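Local coordinates for protein beta-galactosidase/beta-glucuronidase (Faecalibacterium prausnitzii L2-6, PDB 6MVF) that binds flavin mononucleotide and probably hydrolyses beta-glucuronides, as a glycoside hydrolase family 2 enzyme of a human gut bacterium, at residues 568-571 with 572-576. Sequence-based numbering, arbitrary orientation.
Sequences FYVY and QAYWA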
loop_
_atom_site.group_PDB
_atom_site.type_symbol
_atom_site.label_atom_id
_atom_site.label_comp_id
_atom_site.label_asym_id
_atom_site.label_seq_id
_atom_site.Cartn_x
_atom_site.Cartn_y
_atom_site.Cartn_z
ATOM N N PHE A 568 -10.763 16.926 28.206
ATOM C CA PHE A 568 -11.054 16.586 26.822
ATOM C C PHE A 568 -12.493 16.098 26.669
ATOM O O PHE A 568 -13.210 16.530 25.762
ATOM C CB PHE A 568 -10.046 15.542 26.359
ATOM C CG PHE A 568 -10.374 14.896 25.047
ATOM C CD1 PHE A 568 -11.269 13.820 24.985
ATOM C CD2 PHE A 568 -9.751 15.330 23.878
ATOM C CE1 PHE A 568 -11.558 13.230 23.778
ATOM C CE2 PHE A 568 -10.024 14.730 22.666
ATOM C CZ PHE A 568 -10.927 13.685 22.607
ATOM N N TYR A 569 -12.941 15.218 27.570
ATOM C CA TYR A 569 -14.262 14.609 27.460
ATOM C C TYR A 569 -15.384 15.551 27.864
ATOM O O TYR A 569 -16.527 15.337 27.448
ATOM C CB TYR A 569 -14.316 13.322 28.297
ATOM C CG TYR A 569 -13.386 12.249 27.766
ATOM C CD1 TYR A 569 -13.777 11.414 26.712
ATOM C CD2 TYR A 569 -12.107 12.089 28.287
ATOM C CE1 TYR A 569 -12.921 10.434 26.210
ATOM C CE2 TYR A 569 -11.232 11.114 27.785
ATOM C CZ TYR A 569 -11.648 10.298 26.751
ATOM O OH TYR A 569 -10.797 9.353 26.256
ATOM N N VAL A 570 -15.094 16.585 28.662
ATOM C CA VAL A 570 -16.048 17.678 28.823
ATOM C C VAL A 570 -16.418 18.253 27.456
ATOM O O VAL A 570 -17.593 18.318 27.079
ATOM C CB VAL A 570 -15.474 18.774 29.739
ATOM C CG1 VAL A 570 -16.355 20.044 29.662
ATOM C CG2 VAL A 570 -15.319 18.270 31.182
ATOM N N TYR A 571 -15.410 18.684 26.695
ATOM C CA TYR A 571 -15.676 19.281 25.394
ATOM C C TYR A 571 -16.268 18.274 24.428
ATOM O O TYR A 571 -17.161 18.621 23.647
ATOM C CB TYR A 571 -14.401 19.901 24.833
ATOM C CG TYR A 571 -14.138 21.157 25.580
ATOM C CD1 TYR A 571 -15.051 22.190 25.542
ATOM C CD2 TYR A 571 -13.046 21.280 26.402
ATOM C CE1 TYR A 571 -14.854 23.331 26.252
ATOM C CE2 TYR A 571 -12.830 22.429 27.119
ATOM C CZ TYR A 571 -13.733 23.455 27.037
ATOM O OH TYR A 571 -13.524 24.608 27.752
ATOM N N GLN A 572 -15.812 17.022 24.480
ATOM C CA GLN A 572 -16.373 16.018 23.590
ATOM C C GLN A 572 -17.865 15.863 23.826
ATOM O O GLN A 572 -18.652 15.844 22.872
ATOM C CB GLN A 572 -15.668 14.678 23.756
ATOM C CG GLN A 572 -15.968 13.764 22.590
ATOM C CD GLN A 572 -15.203 12.461 22.640
ATOM O OE1 GLN A 572 -15.217 11.753 23.655
ATOM N NE2 GLN A 572 -14.527 12.127 21.529
ATOM N N ALA A 573 -18.280 15.779 25.092
ATOM C CA ALA A 573 -19.713 15.726 25.385
ATOM C C ALA A 573 -20.442 17.009 24.952
ATOM O O ALA A 573 -21.601 16.948 24.527
ATOM C CB ALA A 573 -19.941 15.438 26.880
ATOM N N TYR A 574 -19.788 18.174 25.022
ATOM C CA TYR A 574 -20.475 19.412 24.667
ATOM C C TYR A 574 -20.499 19.670 23.166
ATOM O O TYR A 574 -21.373 20.404 22.700
ATOM C CB TYR A 574 -19.827 20.606 25.366
ATOM C CG TYR A 574 -20.464 20.989 26.694
ATOM C CD1 TYR A 574 -20.061 20.389 27.897
ATOM C CD2 TYR A 574 -21.456 21.963 26.748
ATOM C CE1 TYR A 574 -20.645 20.745 29.112
ATOM C CE2 TYR A 574 -22.046 22.316 27.946
ATOM C CZ TYR A 574 -21.635 21.712 29.122
ATOM O OH TYR A 574 -22.240 22.083 30.300
ATOM N N TRP A 575 -19.578 19.075 22.404
ATOM C CA TRP A 575 -19.382 19.382 20.992
ATOM C C TRP A 575 -19.652 18.212 20.057
ATOM O O TRP A 575 -20.247 18.416 18.995
ATOM C CB TRP A 575 -17.944 19.856 20.749
ATOM C CG TRP A 575 -17.566 21.132 21.427
ATOM C CD1 TRP A 575 -18.401 22.040 22.034
ATOM C CD2 TRP A 575 -16.235 21.641 21.585
ATOM N NE1 TRP A 575 -17.663 23.086 22.545
ATOM C CE2 TRP A 575 -16.334 22.863 22.282
ATOM C CE3 TRP A 575 -14.973 21.175 21.212
ATOM C CZ2 TRP A 575 -15.228 23.623 22.594
ATOM C CZ3 TRP A 575 -13.881 21.926 21.530
ATOM C CH2 TRP A 575 -14.013 23.139 22.223
ATOM N N ALA A 576 -19.196 17.004 20.398
ATOM C CA ALA A 576 -19.230 15.893 19.457
ATOM C C ALA A 576 -20.647 15.375 19.291
ATOM O O ALA A 576 -21.486 15.474 20.198
ATOM C CB ALA A 576 -18.316 14.741 19.901
#
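F568 O accepts the N-H of Q572 (2.9 Å), the first of four i to i+4 bonds joining 568-571 to 572-576 in one continuous helix. Y569 O to A573 N and V570 O to Y574 N follow; the last, Y571 O to W575 N, is weak, and A576 leaves helical geometry. One turn apart, Y571 and W575 lie alongside each other. Y571 CB sits over the indole's six-membered ring, 3.9 Å from its centroid, a CH-pi contact, while the two rings meet obliquely with planes at 35°. The broad indole suits this place because it spans both the CB and the ring of Y571, whose OH is hydrogen-bonded to H514 ND1 and Y487 OH. With an alanine at W575 the face under Y571 CB and CD1 is lost, which would probably open a gap between Y571 and L327. Q572 swings CG away from its own N (chi1 -164°) and runs on extended, long enough to bring its amide to two rings: OE1 lies 3.4 Å from Y569 CD1, and NE2, hydrogen-bonded to E326 O, lies 3.9 Å from F568 CE1. Apolar V570 suits the buried side facing helix 507-522, its CG1 touching Y574 CD1 (4.1 Å); tyrosine suits 574 because its OH reaches Q519 OE1. Flanked by helices 314-327 and 507-522, this is the closing helix of the TIM barrel, following its last strand, 529-532.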